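Magnesium transporter MgtE (Enterococcus faecalis, PDB 2OUX) probably transports magnesium ions across the cell membrane as a homodimer, here represented by its cytosolic N domain and paired CBS domains. Local coordinates at residues Met8-Thr18 and Phe27-Glu38. Residues are numbered along the deposited sequence; the frame is centred on the assembly and turned at random.
Sequences MEEQFALLLET and FRELFLALHIYE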
loop_
_atom_site.group_PDB
_atom_site.type_symbol
_atom_site.label_atom_id
_atom_site.label_comp_id
_atom_site.label_asym_id
_atom_site.label_seq_id
_atom_site.Cartn_x
_atom_site.Cartn_y
_atom_site.Cartn_z
HETATM N N MSE A 8 -14.533 10.897 -17.722
HETATM C CA MSE A 8 -13.998 12.090 -17.090
HETATM C C MSE A 8 -14.570 13.358 -17.699
HETATM O O MSE A 8 -15.012 14.259 -16.985
HETATM C CB MSE A 8 -12.478 12.112 -17.234
HETATM C CG MSE A 8 -11.793 12.929 -16.173
HETATM SE SE MSE A 8 -12.333 12.228 -14.479
HETATM C CE MSE A 8 -11.222 10.653 -14.475
ATOM N N GLU A 9 -14.552 13.424 -19.026
ATOM C CA GLU A 9 -15.052 14.589 -19.734
ATOM C C GLU A 9 -16.459 14.977 -19.281
ATOM O O GLU A 9 -16.679 16.092 -18.815
ATOM C CB GLU A 9 -15.021 14.344 -21.250
ATOM C CG GLU A 9 -15.894 13.195 -21.771
ATOM C CD GLU A 9 -15.325 11.810 -21.492
ATOM O OE1 GLU A 9 -14.118 11.588 -21.735
ATOM O OE2 GLU A 9 -16.096 10.937 -21.046
ATOM N N GLU A 10 -17.399 14.048 -19.410
ATOM C CA GLU A 10 -18.781 14.292 -19.018
ATOM C C GLU A 10 -18.884 14.926 -17.633
ATOM O O GLU A 10 -19.465 16.000 -17.475
ATOM C CB GLU A 10 -19.568 12.979 -19.041
ATOM C CG GLU A 10 -20.977 13.086 -18.477
ATOM C CD GLU A 10 -21.693 11.748 -18.444
ATOM O OE1 GLU A 10 -21.125 10.784 -17.887
ATOM O OE2 GLU A 10 -22.822 11.657 -18.968
ATOM N N GLN A 11 -18.321 14.256 -16.633
ATOM C CA GLN A 11 -18.364 14.753 -15.263
ATOM C C GLN A 11 -17.801 16.166 -15.121
ATOM O O GLN A 11 -18.427 17.026 -14.498
ATOM C CB GLN A 11 -17.608 13.795 -14.337
ATOM C CG GLN A 11 -18.505 12.949 -13.444
ATOM C CD GLN A 11 -19.174 13.768 -12.355
ATOM O OE1 GLN A 11 -18.517 14.244 -11.424
ATOM N NE2 GLN A 11 -20.485 13.947 -12.471
ATOM N N PHE A 12 -16.623 16.403 -15.690
ATOM C CA PHE A 12 -15.995 17.715 -15.617
ATOM C C PHE A 12 -16.897 18.801 -16.205
ATOM O O PHE A 12 -16.990 19.897 -15.658
ATOM C CB PHE A 12 -14.646 17.699 -16.347
ATOM C CG PHE A 12 -13.523 17.080 -15.552
ATOM C CD1 PHE A 12 -13.768 16.443 -14.335
ATOM C CD2 PHE A 12 -12.217 17.137 -16.017
ATOM C CE1 PHE A 12 -12.728 15.879 -13.597
ATOM C CE2 PHE A 12 -11.168 16.574 -15.284
ATOM C CZ PHE A 12 -11.428 15.943 -14.073
ATOM N N ALA A 13 -17.567 18.482 -17.311
ATOM C CA ALA A 13 -18.463 19.425 -17.979
ATOM C C ALA A 13 -19.605 19.862 -17.063
ATOM O O ALA A 13 -19.936 21.048 -16.996
ATOM C CB ALA A 13 -19.024 18.799 -19.258
ATOM N N LEU A 14 -20.214 18.899 -16.375
ATOM C CA LEU A 14 -21.297 19.197 -15.446
ATOM C C LEU A 14 -20.724 20.054 -14.326
ATOM O O LEU A 14 -21.322 21.047 -13.914
ATOM C CB LEU A 14 -21.870 17.905 -14.852
ATOM C CG LEU A 14 -22.989 17.143 -15.576
ATOM C CD1 LEU A 14 -22.594 16.779 -17.008
ATOM C CD2 LEU A 14 -23.297 15.898 -14.771
ATOM N N LEU A 15 -19.552 19.653 -13.841
ATOM C CA LEU A 15 -18.865 20.365 -12.770
ATOM C C LEU A 15 -18.607 21.822 -13.144
ATOM O O LEU A 15 -18.865 22.723 -12.349
ATOM C CB LEU A 15 -17.533 19.689 -12.459
ATOM C CG LEU A 15 -17.259 19.166 -11.051
ATOM C CD1 LEU A 15 -15.799 18.732 -10.984
ATOM C CD2 LEU A 15 -17.533 20.236 -10.009
ATOM N N LEU A 16 -18.085 22.046 -14.347
ATOM C CA LEU A 16 -17.796 23.404 -14.825
ATOM C C LEU A 16 -19.051 24.272 -14.837
ATOM O O LEU A 16 -18.995 25.469 -14.564
ATOM C CB LEU A 16 -17.203 23.369 -16.241
ATOM C CG LEU A 16 -15.707 23.699 -16.378
ATOM C CD1 LEU A 16 -15.249 23.494 -17.822
ATOM C CD2 LEU A 16 -15.456 25.128 -15.939
ATOM N N GLU A 17 -20.182 23.660 -15.164
ATOM C CA GLU A 17 -21.434 24.393 -15.211
ATOM C C GLU A 17 -21.931 24.789 -13.826
ATOM O O GLU A 17 -22.357 25.926 -13.628
ATOM C CB GLU A 17 -22.496 23.576 -15.953
ATOM C CG GLU A 17 -22.377 23.683 -17.469
ATOM C CD GLU A 17 -22.607 25.110 -17.975
ATOM O OE1 GLU A 17 -23.730 25.633 -17.800
ATOM O OE2 GLU A 17 -21.667 25.708 -18.543
ATOM N N THR A 18 -21.874 23.871 -12.867
ATOM C CA THR A 18 -22.331 24.203 -11.523
ATOM C C THR A 18 -21.427 25.307 -11.001
ATOM O O THR A 18 -21.844 26.148 -10.206
ATOM C CB THR A 18 -22.238 23.005 -10.554
ATOM O OG1 THR A 18 -20.873 22.803 -10.174
ATOM C CG2 THR A 18 -22.774 21.740 -11.210
ATOM N N PHE A 27 -21.929 22.005 -6.691
ATOM C CA PHE A 27 -20.513 21.933 -7.003
ATOM C C PHE A 27 -19.792 21.054 -5.991
ATOM O O PHE A 27 -19.145 20.077 -6.354
ATOM C CB PHE A 27 -19.893 23.326 -6.969
ATOM C CG PHE A 27 -18.408 23.316 -7.114
ATOM C CD1 PHE A 27 -17.821 23.138 -8.364
ATOM C CD2 PHE A 27 -17.590 23.421 -5.996
ATOM C CE1 PHE A 27 -16.445 23.064 -8.495
ATOM C CE2 PHE A 27 -16.209 23.347 -6.119
ATOM C CZ PHE A 27 -15.636 23.168 -7.369
ATOM N N ARG A 28 -19.910 21.418 -4.718
ATOM C CA ARG A 28 -19.276 20.679 -3.640
ATOM C C ARG A 28 -19.566 19.192 -3.690
ATOM O O ARG A 28 -18.642 18.380 -3.594
ATOM C CB ARG A 28 -19.718 21.229 -2.286
ATOM C CG ARG A 28 -19.204 22.615 -1.989
ATOM C CD ARG A 28 -19.547 23.010 -0.575
ATOM N NE ARG A 28 -18.353 23.381 0.165
ATOM C CZ ARG A 28 -17.681 22.576 0.983
ATOM N NH1 ARG A 28 -18.073 21.330 1.194
ATOM N NH2 ARG A 28 -16.603 23.033 1.593
ATOM N N GLU A 29 -20.845 18.839 -3.831
ATOM C CA GLU A 29 -21.261 17.432 -3.894
ATOM C C GLU A 29 -20.519 16.677 -4.986
ATOM O O GLU A 29 -20.017 15.577 -4.758
ATOM C CB GLU A 29 -22.761 17.301 -4.187
ATOM C CG GLU A 29 -23.710 17.591 -3.037
ATOM C CD GLU A 29 -25.170 17.467 -3.470
ATOM O OE1 GLU A 29 -25.599 16.345 -3.823
ATOM O OE2 GLU A 29 -25.883 18.493 -3.468
ATOM N N LEU A 30 -20.483 17.264 -6.180
ATOM C CA LEU A 30 -19.822 16.648 -7.325
ATOM C C LEU A 30 -18.305 16.595 -7.145
ATOM O O LEU A 30 -17.709 15.523 -7.178
ATOM C CB LEU A 30 -20.167 17.421 -8.604
ATOM C CG LEU A 30 -21.630 17.382 -9.061
ATOM C CD1 LEU A 30 -21.828 18.326 -10.237
ATOM C CD2 LEU A 30 -22.011 15.960 -9.443
ATOM N N PHE A 31 -17.701 17.760 -6.940
ATOM C CA PHE A 31 -16.262 17.878 -6.761
ATOM C C PHE A 31 -15.744 16.919 -5.695
ATOM O O PHE A 31 -14.826 16.138 -5.944
ATOM C CB PHE A 31 -15.897 19.318 -6.372
ATOM C CG PHE A 31 -14.409 19.566 -6.265
ATOM C CD1 PHE A 31 -13.633 19.770 -7.406
ATOM C CD2 PHE A 31 -13.781 19.565 -5.023
ATOM C CE1 PHE A 31 -12.245 19.969 -7.311
ATOM C CE2 PHE A 31 -12.397 19.758 -4.913
ATOM C CZ PHE A 31 -11.628 19.963 -6.059
ATOM N N LEU A 32 -16.347 16.979 -4.512
ATOM C CA LEU A 32 -15.934 16.144 -3.393
ATOM C C LEU A 32 -16.224 14.662 -3.601
ATOM O O LEU A 32 -15.811 13.839 -2.808
ATOM C CB LEU A 32 -16.590 16.652 -2.098
ATOM C CG LEU A 32 -15.784 17.525 -1.119
ATOM C CD1 LEU A 32 -14.634 18.232 -1.817
ATOM C CD2 LEU A 32 -16.718 18.542 -0.462
ATOM N N ALA A 33 -16.938 14.319 -4.666
ATOM C CA ALA A 33 -17.233 12.915 -4.958
ATOM C C ALA A 33 -16.094 12.347 -5.814
ATOM O O ALA A 33 -15.950 11.135 -5.969
ATOM C CB ALA A 33 -18.564 12.797 -5.705
ATOM N N LEU A 34 -15.297 13.243 -6.381
ATOM C CA LEU A 34 -14.163 12.851 -7.210
ATOM C C LEU A 34 -12.967 12.514 -6.318
ATOM O O LEU A 34 -12.804 13.085 -5.245
ATOM C CB LEU A 34 -13.754 14.003 -8.139
ATOM C CG LEU A 34 -14.679 14.560 -9.222
ATOM C CD1 LEU A 34 -14.085 15.842 -9.763
ATOM C CD2 LEU A 34 -14.842 13.548 -10.340
ATOM N N HIS A 35 -12.141 11.582 -6.784
ATOM C CA HIS A 35 -10.916 11.186 -6.092
ATOM C C HIS A 35 -10.006 12.422 -6.184
ATOM O O HIS A 35 -10.064 13.144 -7.171
ATOM C CB HIS A 35 -10.283 10.002 -6.830
ATOM C CG HIS A 35 -8.936 9.607 -6.308
ATOM N ND1 HIS A 35 -8.734 8.466 -5.555
ATOM C CD2 HIS A 35 -7.726 10.190 -6.446
ATOM C CE1 HIS A 35 -7.452 8.366 -5.255
ATOM N NE2 HIS A 35 -6.816 9.396 -5.781
ATOM N N ILE A 36 -9.174 12.664 -5.178
ATOM C CA ILE A 36 -8.307 13.839 -5.194
ATOM C C ILE A 36 -7.464 14.031 -6.453
ATOM O O ILE A 36 -7.133 15.160 -6.794
ATOM C CB ILE A 36 -7.372 13.884 -3.969
ATOM C CG1 ILE A 36 -6.628 12.556 -3.820
ATOM C CG2 ILE A 36 -8.173 14.239 -2.720
ATOM C CD1 ILE A 36 -5.503 12.606 -2.805
ATOM N N TYR A 37 -7.116 12.948 -7.147
ATOM C CA TYR A 37 -6.336 13.078 -8.379
ATOM C C TYR A 37 -7.206 13.651 -9.496
ATOM O O TYR A 37 -6.730 14.417 -10.329
ATOM C CB TYR A 37 -5.783 11.738 -8.850
ATOM C CG TYR A 37 -5.296 11.780 -10.288
ATOM C CD1 TYR A 37 -4.087 12.399 -10.628
ATOM C CD2 TYR A 37 -6.067 11.244 -11.315
ATOM C CE1 TYR A 37 -3.657 12.470 -11.962
ATOM C CE2 TYR A 37 -5.651 11.308 -12.646
ATOM C CZ TYR A 37 -4.451 11.925 -12.961
ATOM O OH TYR A 37 -4.051 11.976 -14.274
ATOM N N GLU A 38 -8.469 13.246 -9.530
ATOM C CA GLU A 38 -9.382 13.759 -10.548
ATOM C C GLU A 38 -9.671 15.228 -10.202
ATOM O O GLU A 38 -9.820 16.077 -11.089
ATOM C CB GLU A 38 -10.672 12.928 -10.578
ATOM C CG GLU A 38 -10.423 11.445 -10.785
ATOM C CD GLU A 38 -11.693 10.609 -10.833
ATOM O OE1 GLU A 38 -12.630 10.852 -10.035
ATOM O OE2 GLU A 38 -11.743 9.681 -11.666
HETATM O O HOH W 1 -18.782 13.404 -8.957
#
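L15 of helix 8-20 turns its two methyls onto different parts of 27-38. CD2 presses obliquely on the F27 ring, 3.3 Å from CD1 of F27, and also lies near CB of L30 and CB of F31, all on helix 24-31. CD1 goes the other way and meets CD1 of L34, in the turn behind that helix, tip to tip at 3.6 Å. One helical turn on, OG1 of T18 sits in the plane of the F27 ring at its edge. With chi1 at 76° that hydroxyl folds back to donate to the carbonyl of L15, 3.0 Å from OG1 to O, leaving CG2 to pack on CD1 of L30. The two helices form an antiparallel hairpin in the N-terminal, all-helical part of the cytosolic region, consistent with the MgtE N domain; the axes of 8-18 and 27-31 run at 157° with a closest approach of 9.5 Å, and F42 of helix 36-43 packs on L15, F27 and F12. No direct hydrogen bond spans the pair, but a water does, donating to OE1 of Q11 and to the carbonyl O of L30. At the far end F12 brings CZ to 3.4 Å from the backbone O of E38, with CG of M8 over one ring face. E38 stretches out beyond CG past the poorly ordered selenomethionine M8, and its OE2 is hydrogen-bonded to the hydroxyl of Y230 of the second subunit.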